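Local coordinates for flavin-dependent thymidylate synthase (Thermus thermophilus, PDB 6J61), which probably makes dTMP by reductive methylation of dUMP, using methylenetetrahydrofolate as methyl donor and NADPH with FADH2 as reductant, as a homotetramer, at residues I7-K12 with A197-E202; S96-E101 with M158-N163; E101-E106 with A189-R194. All coordinates share one frame; numbering follows the deposited sequence.

Overall arrangement
Along the chain the segments run 7-12, 96-101, 101-106, 158-163, 189-194 and 197-202, so contact 1 spans the other two, while contacts 2 and 3 interleave and share E101. The centres of contacts 1 and 3 are about 11 Å apart and both use helix 191-207; those of contacts 2 and 3 are about 16 Å apart, and those of 1 and 2 about 21 Å. Together they tie the edge strand 6-9, the long loop after strand 87-90 and helix 191-207 into one body. Contacts 2 and 3 also meet the second subunit, where the nucleotide sites of this family are probably shared between chains; contact 1 touches no other chain.

Contact 1 (I7-K12 with A197-E202); sequences IPVLDK and ARAIAE
I7 lays its branched side chain over A199, the small residue in the helix surface that faces strand 6-9. Two branches share the work. CG2 of I7 rests against CB of A199 at 4.0 Å, while CD1 reaches further along the helix, to 3.3 Å from the backbone O of A199. With chi1 at -62°, CG2 stands opposite the backbone N and CG1 lies beside it; chi2 then stretches the chain out, which carries CD1 past the alanine until it also brushes CB of E202 at 4.2 Å. The carboxylate of E202 turns away, so this residue offers only the root of its side chain.

V9, two residues on, points to the same side and brings its CG2 to 3.9 Å from CB of A199. The alanine methyl thus meets one methyl from I7 and one from V9, the pattern expected when alternate residues of a strand face a helix; P8 between them points the other way. The side chains meet through carbon atoms alone, and the one polar atom touched is the carbonyl O of A199, against CD1 of I7. The small side chain of A199 is consistent with the 9.0 Å approach of the two short axes, which run nearly antiparallel, at 167°.

Past the strand the chain turns toward the loop of contact 3, where L10 lies on W191 near the start of the same helix. Strand 6-9 is an outermost strand of the antiparallel sheet within this chain, joined to strand 13-21 through the backbones of I7 and V15. Helix 191-207 covers V15 with A199 and I200, and I200 also packs on helix 174-184 through L177 and F180.

Contact 2 (S96-E101 with M158-N163); sequences SILKEE and MVLPLN
L98 and L160 share one side-chain shape: in each, CG lies beside the backbone N and opposite the carbonyl carbon (chi1 -55° and -59°), and an extended second torsion sends CD1 out to the end of the chain. The two loops therefore reach across to each other through these methyls, which meet at 3.8 Å, CD1 of L98 against CD1 of L160. The side chains cross obliquely and touch by these single branches.

At the other end of the contact the backbones draw together instead. O of E101 is 4.2 Å from O of N163, a proximity and not a bond, since both atoms are acceptors. Each oxygen belongs to a residue with a backbone partner of its own: N163 O receives the N of Y103, while E101 pairs through its backbone with Y165 of strand 165-173. The touching parts run 39° apart, roughly side by side in the same direction.

Just before this, E100 is the centre of an inverse gamma turn, closed by a weak bond of 2.8 Å from E101 N to K99 O. The turn bends the chain between the leucine contact and the backbone approach. The carboxylate of E101 heads off to a salt bridge with K71.

This is loop-to-loop packing beside the subunit interface, and L98 also packs on R157, which is predicted to bind a dUMP shared between dimeric partners. Helix 132-148 covers both loops, with the hydroxyls of Y143 and Y140 bonded to the backbone N and O of L98 and A139 against P161. On the other flank L162 packs on helix 74-80, and M158 and L162 meet N163 and L162 of the second subunit, just ahead of strand 165-173.

Contact 3 (E101-E106 with A189-R194); sequences EFYEPE and AQWEIR
Y103 reaches the start of helix 191-207 with its hydroxyl and meets the carboxylate of E192. Its CG stands anti to the backbone N (chi1 158°), which swings the ring out of the loop and toward the helix. E192 comes the other way with a folded chain: a second torsion of 57° bends it, so CG as well as the acid end lies close to the tyrosine. The phenol OH of Y103 gives a weak hydrogen bond to E192 OE2 at 2.6 Å, while the bent middle of the chain lies alongside the ring, with CG of E192 3.8 Å from CE2 of Y103. The two side chains cross at about a right angle, with ring and carboxylate planes 60° apart.

W191, also directed at the loop, brings its CZ3 to 4.1 Å from the Y103 hydroxyl OH, and the carboxyl carbon of E192 lies at the edge of the indole. On the far oxygen, Q190 NE2 donates to E192 OE1 at 3.2 Å, coming from above the carboxylate plane. OE2, besides the tyrosine, forms a salt bridge with R109, its strongest partner. The acid is thus gripped at both oxygens, and R109 together with the nearby helix start would probably favour its charged form. Replacing E192 by an alanine removes the carboxylate, which would probably leave the Y103 hydroxyl and R109 without their shared partner and open a gap beside the tyrosine ring.

Q190 is the N-cap residue of helix 191-207, and its OE1 is bonded to R157 of the second subunit, a probable dUMP-binding residue. Q190 also packs on Q79, likewise predicted to bind dUMP. A helix start whose N-cap residue bonds to the neighbouring subunit in this way is consistent with the nucleotide site of the ThyX family, shared between dimeric partners.

Contact 1 (I7-K12 with A197-E202)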
ATOM      1  N   ILE A   7       8.532  27.597   0.104  1.00 48.75           N
ATOM      2  CA  ILE A   7       7.690  28.370   1.003  1.00 46.38           C
ATOM      3  C   ILE A   7       8.178  28.180   2.422  1.00 44.37           C
ATOM      4  O   ILE A   7       8.357  27.059   2.879  1.00 46.13           O
ATOM      5  CB  ILE A   7       6.223  27.916   0.960  1.00 46.89           C
ATOM      6  CG1 ILE A   7       5.639  28.127  -0.435  1.00 44.87           C
ATOM      7  CG2 ILE A   7       5.418  28.677   2.011  1.00 46.34           C
ATOM      8  CD1 ILE A   7       4.286  27.482  -0.596  1.00 42.99           C
ATOM      9  N   PRO A   8       8.401  29.274   3.145  1.00 43.39           N
ATOM     10  CA  PRO A   8       8.871  29.116   4.525  1.00 41.67           C
ATOM     11  C   PRO A   8       7.727  28.715   5.445  1.00 39.37           C
ATOM     12  O   PRO A   8       6.587  29.138   5.250  1.00 39.30           O
ATOM     13  CB  PRO A   8       9.401  30.511   4.886  1.00 41.56           C
ATOM     14  CG  PRO A   8       9.637  31.169   3.560  1.00 42.28           C
ATOM     15  CD  PRO A   8       8.491  30.677   2.718  1.00 42.31           C
ATOM     16  N   VAL A   9       8.029  27.888   6.435  1.00 37.50           N
ATOM     17  CA  VAL A   9       7.027  27.492   7.411  1.00 35.70           C
ATOM     18  C   VAL A   9       7.713  27.510   8.757  1.00 35.06           C
ATOM     19  O   VAL A   9       8.861  27.088   8.885  1.00 34.59           O
ATOM     20  CB  VAL A   9       6.460  26.076   7.172  1.00 35.14           C
ATOM     21  CG1 VAL A   9       5.288  25.843   8.131  1.00 31.08           C
ATOM     22  CG2 VAL A   9       6.023  25.908   5.717  1.00 32.28           C
ATOM     23  N   LEU A  10       6.999  27.993   9.760  1.00 35.58           N
ATOM     24  CA  LEU A  10       7.526  28.095  11.111  1.00 35.98           C
ATOM     25  C   LEU A  10       8.772  28.964  11.110  1.00 38.21           C
ATOM     26  O   LEU A  10       9.030  29.692  10.149  1.00 37.12           O
ATOM     27  CB  LEU A  10       7.843  26.715  11.683  1.00 32.99           C
ATOM     28  CG  LEU A  10       6.650  25.760  11.740  1.00 30.94           C
ATOM     29  CD1 LEU A  10       7.040  24.515  12.541  1.00 31.34           C
ATOM     30  CD2 LEU A  10       5.463  26.451  12.381  1.00 30.24           C
ATOM     31  N   ASP A  11       9.548  28.876  12.182  1.00 40.41           N
ATOM     32  CA  ASP A  11      10.739  29.690  12.302  1.00 42.46           C
ATOM     33  C   ASP A  11      11.862  29.312  11.342  1.00 41.60           C
ATOM     34  O   ASP A  11      12.441  30.183  10.706  1.00 41.91           O
ATOM     35  CB  ASP A  11      11.229  29.679  13.756  1.00 45.17           C
ATOM     36  CG  ASP A  11      11.670  28.303  14.218  1.00 50.27           C
ATOM     37  OD1 ASP A  11      11.121  27.307  13.706  1.00 52.21           O
ATOM     38  OD2 ASP A  11      12.555  28.216  15.099  1.00 52.21           O
ATOM     39  N   LYS A  12      12.159  28.025  11.210  1.00 41.74           N
ATOM     40  CA  LYS A  12      13.243  27.615  10.323  1.00 42.28           C
ATOM     41  C   LYS A  12      12.911  26.536   9.279  1.00 41.12           C
ATOM     42  O   LYS A  12      13.808  26.038   8.605  1.00 43.23           O
ATOM     43  CB  LYS A  12      14.428  27.140  11.164  1.00 43.49           C
ATOM     44  CG  LYS A  12      14.772  28.034  12.340  1.00 44.83           C
ATOM     45  CD  LYS A  12      15.946  27.449  13.138  1.00 46.94           C
ATOM     46  CE  LYS A  12      16.314  28.291  14.372  1.00 48.16           C
ATOM     47  NZ  LYS A  12      15.240  28.333  15.403  1.00 45.52           N
ATOM     48  N   ALA A 197       0.715  21.930   5.750  1.00 34.16           N
ATOM     49  CA  ALA A 197      -0.299  21.519   4.786  1.00 35.03           C
ATOM     50  C   ALA A 197      -0.768  22.744   3.977  1.00 35.16           C
ATOM     51  O   ALA A 197      -1.084  22.634   2.791  1.00 33.55           O
ATOM     52  CB  ALA A 197      -1.478  20.851   5.521  1.00 32.77           C
ATOM     53  N   ARG A 198      -0.804  23.910   4.620  1.00 36.86           N
ATOM     54  CA  ARG A 198      -1.218  25.135   3.938  1.00 39.56           C
ATOM     55  C   ARG A 198      -0.209  25.451   2.830  1.00 38.24           C
ATOM     56  O   ARG A 198      -0.575  25.765   1.692  1.00 37.67           O
ATOM     57  CB  ARG A 198      -1.298  26.316   4.918  1.00 41.80           C
ATOM     58  CG  ARG A 198      -2.434  26.238   5.934  1.00 47.15           C
ATOM     59  CD  ARG A 198      -2.953  27.645   6.261  1.00 54.52           C
ATOM     60  NE  ARG A 198      -2.969  27.947   7.698  1.00 62.02           N
ATOM     61  CZ  ARG A 198      -3.974  27.666   8.530  1.00 64.54           C
ATOM     62  NH1 ARG A 198      -5.076  27.070   8.081  1.00 63.63           N
ATOM     63  NH2 ARG A 198      -3.875  27.985   9.820  1.00 64.07           N
ATOM     64  N   ALA A 199       1.068  25.360   3.173  1.00 36.66           N
ATOM     65  CA  ALA A 199       2.124  25.612   2.213  1.00 35.39           C
ATOM     66  C   ALA A 199       1.929  24.711   0.992  1.00 35.20           C
ATOM     67  O   ALA A 199       1.917  25.170  -0.152  1.00 33.65           O
ATOM     68  CB  ALA A 199       3.469  25.335   2.859  1.00 35.08           C
ATOM     69  N   ILE A 200       1.771  23.421   1.247  1.00 34.54           N
ATOM     70  CA  ILE A 200       1.593  22.467   0.173  1.00 36.50           C
ATOM     71  C   ILE A 200       0.352  22.778  -0.647  1.00 37.46           C
ATOM     72  O   ILE A 200       0.387  22.759  -1.879  1.00 35.66           O
ATOM     73  CB  ILE A 200       1.516  21.033   0.735  1.00 37.22           C
ATOM     74  CG1 ILE A 200       2.880  20.662   1.313  1.00 38.19           C
ATOM     75  CG2 ILE A 200       1.086  20.047  -0.349  1.00 34.37           C
ATOM     76  CD1 ILE A 200       2.953  19.269   1.848  1.00 42.95           C
ATOM     77  N   ALA A 201      -0.743  23.068   0.048  1.00 38.60           N
ATOM     78  CA  ALA A 201      -2.002  23.381  -0.610  1.00 38.79           C
ATOM     79  C   ALA A 201      -1.774  24.518  -1.605  1.00 38.94           C
ATOM     80  O   ALA A 201      -2.238  24.474  -2.754  1.00 38.59           O
ATOM     81  CB  ALA A 201      -3.038  23.782   0.430  1.00 38.27           C
ATOM     82  N   GLU A 202      -1.044  25.533  -1.164  1.00 37.80           N
ATOM     83  CA  GLU A 202      -0.761  26.664  -2.029  1.00 41.29           C
ATOM     84  C   GLU A 202      -0.057  26.213  -3.309  1.00 41.61           C
ATOM     85  O   GLU A 202      -0.437  26.608  -4.411  1.00 43.51           O
ATOM     86  CB  GLU A 202       0.108  27.685  -1.299  1.00 42.69           C
ATOM     87  CG  GLU A 202      -0.118  29.096  -1.773  1.00 48.78           C
ATOM     88  CD  GLU A 202      -1.551  29.553  -1.550  1.00 52.22           C
ATOM     89  OE1 GLU A 202      -1.981  29.616  -0.373  1.00 51.68           O
ATOM     90  OE2 GLU A 202      -2.245  29.841  -2.554  1.00 54.31           O
TER

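Contact 2 (S96-E101 with M158-N163)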
ATOM      1  N   SER A  96      24.918  11.083   9.483  1.00 79.50           N
ATOM      2  CA  SER A  96      25.151  12.520   9.568  1.00 78.59           C
ATOM      3  C   SER A  96      25.086  13.098  10.988  1.00 78.11           C
ATOM      4  O   SER A  96      24.401  12.569  11.870  1.00 76.90           O
ATOM      5  CB  SER A  96      24.137  13.259   8.680  1.00 77.35           C
ATOM      6  OG  SER A  96      24.234  12.842   7.329  1.00 75.96           O
ATOM      7  N   ILE A  97      25.829  14.180  11.197  1.00 77.64           N
ATOM      8  CA  ILE A  97      25.828  14.873  12.477  1.00 76.95           C
ATOM      9  C   ILE A  97      24.628  15.818  12.376  1.00 75.66           C
ATOM     10  O   ILE A  97      24.393  16.414  11.319  1.00 75.16           O
ATOM     11  CB  ILE A  97      27.130  15.699  12.689  1.00 77.58           C
ATOM     12  CG1 ILE A  97      28.331  14.763  12.809  1.00 77.29           C
ATOM     13  CG2 ILE A  97      27.016  16.558  13.951  1.00 76.58           C
ATOM     14  CD1 ILE A  97      29.634  15.485  13.093  1.00 77.77           C
ATOM     15  N   LEU A  98      23.868  15.951  13.460  1.00 72.97           N
ATOM     16  CA  LEU A  98      22.688  16.806  13.438  1.00 70.30           C
ATOM     17  C   LEU A  98      22.934  18.288  13.743  1.00 68.73           C
ATOM     18  O   LEU A  98      23.603  18.660  14.714  1.00 66.31           O
ATOM     19  CB  LEU A  98      21.626  16.226  14.374  1.00 70.01           C
ATOM     20  CG  LEU A  98      21.288  14.772  14.033  1.00 69.50           C
ATOM     21  CD1 LEU A  98      20.274  14.235  15.022  1.00 69.46           C
ATOM     22  CD2 LEU A  98      20.759  14.679  12.607  1.00 68.06           C
ATOM     23  N   LYS A  99      22.370  19.121  12.875  1.00 67.33           N
ATOM     24  CA  LYS A  99      22.479  20.564  12.958  1.00 65.75           C
ATOM     25  C   LYS A  99      21.693  21.041  14.172  1.00 65.74           C
ATOM     26  O   LYS A  99      20.626  20.518  14.468  1.00 65.84           O
ATOM     27  CB  LYS A  99      21.919  21.161  11.672  1.00 65.45           C
ATOM     28  CG  LYS A  99      22.380  22.562  11.342  1.00 67.38           C
ATOM     29  CD  LYS A  99      21.990  22.938   9.908  1.00 68.22           C
ATOM     30  CE  LYS A  99      22.693  22.039   8.888  1.00 68.70           C
ATOM     31  NZ  LYS A  99      22.360  22.397   7.479  1.00 69.65           N
ATOM     32  N   GLU A 100      22.224  22.027  14.885  1.00 66.93           N
ATOM     33  CA  GLU A 100      21.546  22.539  16.073  1.00 66.88           C
ATOM     34  C   GLU A 100      20.410  23.503  15.735  1.00 65.25           C
ATOM     35  O   GLU A 100      20.447  24.685  16.101  1.00 65.57           O
ATOM     36  CB  GLU A 100      22.528  23.251  17.003  1.00 68.06           C
ATOM     37  CG  GLU A 100      21.876  23.636  18.318  1.00 71.12           C
ATOM     38  CD  GLU A 100      22.706  24.584  19.134  1.00 72.11           C
ATOM     39  OE1 GLU A 100      23.841  24.218  19.499  1.00 74.72           O
ATOM     40  OE2 GLU A 100      22.218  25.699  19.413  1.00 74.97           O
ATOM     41  N   GLU A 101      19.402  23.001  15.035  1.00 61.30           N
ATOM     42  CA  GLU A 101      18.274  23.836  14.677  1.00 57.79           C
ATOM     43  C   GLU A 101      17.032  23.336  15.388  1.00 55.70           C
ATOM     44  O   GLU A 101      16.657  22.171  15.273  1.00 55.68           O
ATOM     45  CB  GLU A 101      18.076  23.828  13.164  1.00 57.55           C
ATOM     46  CG  GLU A 101      19.145  24.604  12.414  1.00 56.68           C
ATOM     47  CD  GLU A 101      19.032  24.451  10.909  1.00 57.15           C
ATOM     48  OE1 GLU A 101      19.692  25.220  10.186  1.00 56.40           O
ATOM     49  OE2 GLU A 101      18.292  23.558  10.447  1.00 59.00           O
ATOM     50  N   MET A 158      20.144  10.638  20.674  1.00 43.70           N
ATOM     51  CA  MET A 158      18.916  10.311  21.398  1.00 46.53           C
ATOM     52  C   MET A 158      18.536  11.327  22.475  1.00 48.68           C
ATOM     53  O   MET A 158      17.352  11.471  22.806  1.00 49.58           O
ATOM     54  CB  MET A 158      18.998   8.918  22.035  1.00 47.09           C
ATOM     55  CG  MET A 158      19.866   8.818  23.281  1.00 46.80           C
ATOM     56  SD  MET A 158      19.800   7.162  23.993  1.00 48.28           S
ATOM     57  CE  MET A 158      20.735   6.284  22.808  1.00 46.77           C
ATOM     58  N   VAL A 159      19.532  12.023  23.023  1.00 48.03           N
ATOM     59  CA  VAL A 159      19.289  13.024  24.057  1.00 46.76           C
ATOM     60  C   VAL A 159      18.670  14.308  23.503  1.00 45.37           C
ATOM     61  O   VAL A 159      18.302  15.196  24.266  1.00 43.79           O
ATOM     62  CB  VAL A 159      20.590  13.403  24.789  1.00 47.12           C
ATOM     63  CG1 VAL A 159      20.989  12.303  25.731  1.00 48.01           C
ATOM     64  CG2 VAL A 159      21.694  13.642  23.780  1.00 48.49           C
ATOM     65  N   LEU A 160      18.556  14.398  22.179  1.00 43.82           N
ATOM     66  CA  LEU A 160      17.982  15.581  21.536  1.00 42.65           C
ATOM     67  C   LEU A 160      16.448  15.563  21.542  1.00 43.75           C
ATOM     68  O   LEU A 160      15.820  14.528  21.282  1.00 45.35           O
ATOM     69  CB  LEU A 160      18.509  15.695  20.108  1.00 39.17           C
ATOM     70  CG  LEU A 160      20.036  15.795  20.021  1.00 37.92           C
ATOM     71  CD1 LEU A 160      20.472  15.665  18.576  1.00 34.83           C
ATOM     72  CD2 LEU A 160      20.514  17.121  20.632  1.00 35.32           C
ATOM     73  N   PRO A 161      15.825  16.716  21.844  1.00 42.78           N
ATOM     74  CA  PRO A 161      14.365  16.863  21.897  1.00 42.78           C
ATOM     75  C   PRO A 161      13.643  16.701  20.552  1.00 42.04           C
ATOM     76  O   PRO A 161      14.257  16.791  19.484  1.00 41.24           O
ATOM     77  CB  PRO A 161      14.193  18.256  22.496  1.00 41.08           C
ATOM     78  CG  PRO A 161      15.355  18.984  21.945  1.00 41.03           C
ATOM     79  CD  PRO A 161      16.480  17.999  22.141  1.00 42.39           C
ATOM     80  N   LEU A 162      12.332  16.478  20.628  1.00 42.19           N
ATOM     81  CA  LEU A 162      11.482  16.276  19.453  1.00 41.77           C
ATOM     82  C   LEU A 162      11.306  17.508  18.568  1.00 41.35           C
ATOM     83  O   LEU A 162      10.849  17.393  17.432  1.00 41.26           O
ATOM     84  CB  LEU A 162      10.102  15.755  19.892  1.00 42.52           C
ATOM     85  CG  LEU A 162      10.076  14.374  20.565  1.00 42.73           C
ATOM     86  CD1 LEU A 162       8.700  14.047  21.104  1.00 42.50           C
ATOM     87  CD2 LEU A 162      10.505  13.333  19.558  1.00 43.60           C
ATOM     88  N   ASN A 163      11.664  18.684  19.073  1.00 40.44           N
ATOM     89  CA  ASN A 163      11.527  19.901  18.271  1.00 41.35           C
ATOM     90  C   ASN A 163      12.726  20.109  17.344  1.00 40.41           C
ATOM     91  O   ASN A 163      12.810  21.107  16.628  1.00 39.37           O
ATOM     92  CB  ASN A 163      11.348  21.120  19.175  1.00 41.60           C
ATOM     93  CG  ASN A 163      12.572  21.404  20.019  1.00 44.00           C
ATOM     94  OD1 ASN A 163      13.369  20.510  20.314  1.00 42.61           O
ATOM     95  ND2 ASN A 163      12.717  22.653  20.428  1.00 45.90           N
TER

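Contact 3 (E101-E106 with A189-R194)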
ATOM      1  N   GLU A 101      19.402  23.001  15.035  1.00 61.30           N
ATOM      2  CA  GLU A 101      18.274  23.836  14.677  1.00 57.79           C
ATOM      3  C   GLU A 101      17.032  23.336  15.388  1.00 55.70           C
ATOM      4  O   GLU A 101      16.657  22.171  15.273  1.00 55.68           O
ATOM      5  CB  GLU A 101      18.076  23.828  13.164  1.00 57.55           C
ATOM      6  CG  GLU A 101      19.145  24.604  12.414  1.00 56.68           C
ATOM      7  CD  GLU A 101      19.032  24.451  10.909  1.00 57.15           C
ATOM      8  OE1 GLU A 101      19.692  25.220  10.186  1.00 56.40           O
ATOM      9  OE2 GLU A 101      18.292  23.558  10.447  1.00 59.00           O
ATOM     10  N   PHE A 102      16.404  24.226  16.144  1.00 53.40           N
ATOM     11  CA  PHE A 102      15.209  23.870  16.877  1.00 51.09           C
ATOM     12  C   PHE A 102      14.042  24.780  16.572  1.00 49.86           C
ATOM     13  O   PHE A 102      14.212  25.961  16.281  1.00 50.15           O
ATOM     14  CB  PHE A 102      15.471  23.900  18.379  1.00 51.52           C
ATOM     15  CG  PHE A 102      16.518  22.939  18.824  1.00 51.54           C
ATOM     16  CD1 PHE A 102      17.865  23.243  18.673  1.00 52.39           C
ATOM     17  CD2 PHE A 102      16.161  21.725  19.394  1.00 52.57           C
ATOM     18  CE1 PHE A 102      18.846  22.350  19.089  1.00 52.81           C
ATOM     19  CE2 PHE A 102      17.132  20.824  19.814  1.00 53.79           C
ATOM     20  CZ  PHE A 102      18.480  21.139  19.663  1.00 53.75           C
ATOM     21  N   TYR A 103      12.850  24.207  16.645  1.00 47.97           N
ATOM     22  CA  TYR A 103      11.631  24.949  16.409  1.00 47.18           C
ATOM     23  C   TYR A 103      11.200  25.671  17.683  1.00 48.56           C
ATOM     24  O   TYR A 103      10.795  25.041  18.662  1.00 48.09           O
ATOM     25  CB  TYR A 103      10.514  24.009  15.972  1.00 42.30           C
ATOM     26  CG  TYR A 103       9.144  24.574  16.222  1.00 37.25           C
ATOM     27  CD1 TYR A 103       8.736  25.758  15.600  1.00 36.50           C
ATOM     28  CD2 TYR A 103       8.252  23.932  17.079  1.00 34.88           C
ATOM     29  CE1 TYR A 103       7.471  26.290  15.820  1.00 36.67           C
ATOM     30  CE2 TYR A 103       6.980  24.455  17.312  1.00 36.71           C
ATOM     31  CZ  TYR A 103       6.594  25.633  16.676  1.00 38.38           C
ATOM     32  OH  TYR A 103       5.326  26.139  16.871  1.00 39.80           O
ATOM     33  N   GLU A 104      11.291  26.995  17.674  1.00 49.26           N
ATOM     34  CA  GLU A 104      10.876  27.758  18.832  1.00 49.97           C
ATOM     35  C   GLU A 104       9.556  28.425  18.465  1.00 48.47           C
ATOM     36  O   GLU A 104       9.500  29.302  17.612  1.00 47.10           O
ATOM     37  CB  GLU A 104      11.962  28.772  19.208  1.00 52.23           C
ATOM     38  CG  GLU A 104      13.274  28.097  19.608  1.00 55.37           C
ATOM     39  CD  GLU A 104      14.304  29.065  20.189  1.00 59.54           C
ATOM     40  OE1 GLU A 104      13.969  29.785  21.157  1.00 61.25           O
ATOM     41  OE2 GLU A 104      15.454  29.095  19.689  1.00 59.54           O
ATOM     42  N   PRO A 105       8.466  27.988  19.100  1.00 48.06           N
ATOM     43  CA  PRO A 105       7.138  28.535  18.837  1.00 49.12           C
ATOM     44  C   PRO A 105       7.041  30.044  19.000  1.00 51.08           C
ATOM     45  O   PRO A 105       7.826  30.657  19.718  1.00 51.46           O
ATOM     46  CB  PRO A 105       6.260  27.791  19.833  1.00 47.96           C
ATOM     47  CG  PRO A 105       7.182  27.571  20.984  1.00 46.77           C
ATOM     48  CD  PRO A 105       8.448  27.133  20.296  1.00 47.83           C
ATOM     49  N   GLU A 106       6.075  30.629  18.304  1.00 54.38           N
ATOM     50  CA  GLU A 106       5.820  32.061  18.367  1.00 54.77           C
ATOM     51  C   GLU A 106       5.319  32.250  19.789  1.00 55.23           C
ATOM     52  O   GLU A 106       5.691  33.191  20.480  1.00 55.96           O
ATOM     53  CB  GLU A 106       4.711  32.429  17.386  1.00 56.30           C
ATOM     54  CG  GLU A 106       4.780  33.835  16.841  1.00 60.02           C
ATOM     55  CD  GLU A 106       5.683  33.943  15.628  1.00 61.11           C
ATOM     56  OE1 GLU A 106       6.856  33.531  15.730  1.00 61.71           O
ATOM     57  OE2 GLU A 106       5.218  34.441  14.578  1.00 60.81           O
ATOM     58  N   ALA A 189      -6.065  18.831  13.314  1.00 41.69           N
ATOM     59  CA  ALA A 189      -4.650  18.517  13.126  1.00 40.16           C
ATOM     60  C   ALA A 189      -3.856  19.510  13.955  1.00 37.98           C
ATOM     61  O   ALA A 189      -4.309  20.631  14.155  1.00 39.58           O
ATOM     62  CB  ALA A 189      -4.281  18.642  11.635  1.00 38.88           C
ATOM     63  N   GLN A 190      -2.685  19.122  14.448  1.00 36.11           N
ATOM     64  CA  GLN A 190      -1.904  20.063  15.247  1.00 34.90           C
ATOM     65  C   GLN A 190      -1.498  21.259  14.388  1.00 34.94           C
ATOM     66  O   GLN A 190      -1.127  21.104  13.223  1.00 35.37           O
ATOM     67  CB  GLN A 190      -0.659  19.389  15.836  1.00 34.71           C
ATOM     68  CG  GLN A 190      -0.062  20.157  17.007  1.00 35.38           C
ATOM     69  CD  GLN A 190       1.010  19.379  17.782  1.00 37.17           C
ATOM     70  OE1 GLN A 190       0.858  18.184  18.075  1.00 36.69           O
ATOM     71  NE2 GLN A 190       2.087  20.065  18.133  1.00 34.93           N
ATOM     72  N   TRP A 191      -1.572  22.450  14.973  1.00 34.73           N
ATOM     73  CA  TRP A 191      -1.233  23.691  14.283  1.00 35.44           C
ATOM     74  C   TRP A 191       0.041  23.637  13.431  1.00 35.33           C
ATOM     75  O   TRP A 191       0.031  24.063  12.272  1.00 36.75           O
ATOM     76  CB  TRP A 191      -1.103  24.847  15.292  1.00 36.49           C
ATOM     77  CG  TRP A 191      -0.918  26.198  14.645  1.00 37.18           C
ATOM     78  CD1 TRP A 191      -1.905  27.035  14.198  1.00 40.50           C
ATOM     79  CD2 TRP A 191       0.325  26.841  14.315  1.00 36.64           C
ATOM     80  NE1 TRP A 191      -1.354  28.153  13.608  1.00 38.49           N
ATOM     81  CE2 TRP A 191       0.011  28.060  13.668  1.00 37.47           C
ATOM     82  CE3 TRP A 191       1.669  26.507  14.502  1.00 35.76           C
ATOM     83  CZ2 TRP A 191       0.994  28.944  13.209  1.00 38.21           C
ATOM     84  CZ3 TRP A 191       2.650  27.392  14.043  1.00 37.70           C
ATOM     85  CH2 TRP A 191       2.303  28.596  13.405  1.00 38.01           C
ATOM     86  N   GLU A 192       1.134  23.130  13.993  1.00 33.29           N
ATOM     87  CA  GLU A 192       2.388  23.078  13.245  1.00 33.71           C
ATOM     88  C   GLU A 192       2.227  22.416  11.883  1.00 34.11           C
ATOM     89  O   GLU A 192       2.562  23.000  10.849  1.00 32.89           O
ATOM     90  CB  GLU A 192       3.481  22.336  14.032  1.00 34.54           C
ATOM     91  CG  GLU A 192       4.104  23.100  15.200  1.00 31.22           C
ATOM     92  CD  GLU A 192       3.077  23.541  16.220  1.00 31.58           C
ATOM     93  OE1 GLU A 192       2.099  22.800  16.466  1.00 32.09           O
ATOM     94  OE2 GLU A 192       3.254  24.631  16.786  1.00 33.16           O
ATOM     95  N   ILE A 193       1.704  21.196  11.880  1.00 33.35           N
ATOM     96  CA  ILE A 193       1.556  20.495  10.628  1.00 33.00           C
ATOM     97  C   ILE A 193       0.486  21.139   9.740  1.00 34.42           C
ATOM     98  O   ILE A 193       0.568  21.062   8.507  1.00 34.08           O
ATOM     99  CB  ILE A 193       1.293  18.984  10.859  1.00 31.22           C
ATOM    100  CG1 ILE A 193       1.479  18.234   9.538  1.00 31.45           C
ATOM    101  CG2 ILE A 193      -0.091  18.759  11.436  1.00 30.66           C
ATOM    102  CD1 ILE A 193       1.701  16.754   9.682  1.00 28.64           C
ATOM    103  N   ARG A 194      -0.497  21.804  10.342  1.00 34.06           N
ATOM    104  CA  ARG A 194      -1.511  22.461   9.520  1.00 35.96           C
ATOM    105  C   ARG A 194      -0.819  23.471   8.611  1.00 35.10           C
ATOM    106  O   ARG A 194      -1.107  23.543   7.418  1.00 33.81           O
ATOM    107  CB  ARG A 194      -2.550  23.196  10.374  1.00 37.51           C
ATOM    108  CG  ARG A 194      -3.395  22.301  11.240  1.00 40.37           C
ATOM    109  CD  ARG A 194      -4.859  22.710  11.161  1.00 44.71           C
ATOM    110  NE  ARG A 194      -5.085  24.082  11.589  1.00 45.46           N
ATOM    111  CZ  ARG A 194      -4.985  24.484  12.848  1.00 47.29           C
ATOM    112  NH1 ARG A 194      -4.665  23.617  13.795  1.00 47.02           N
ATOM    113  NH2 ARG A 194      -5.215  25.752  13.161  1.00 50.86           N
TER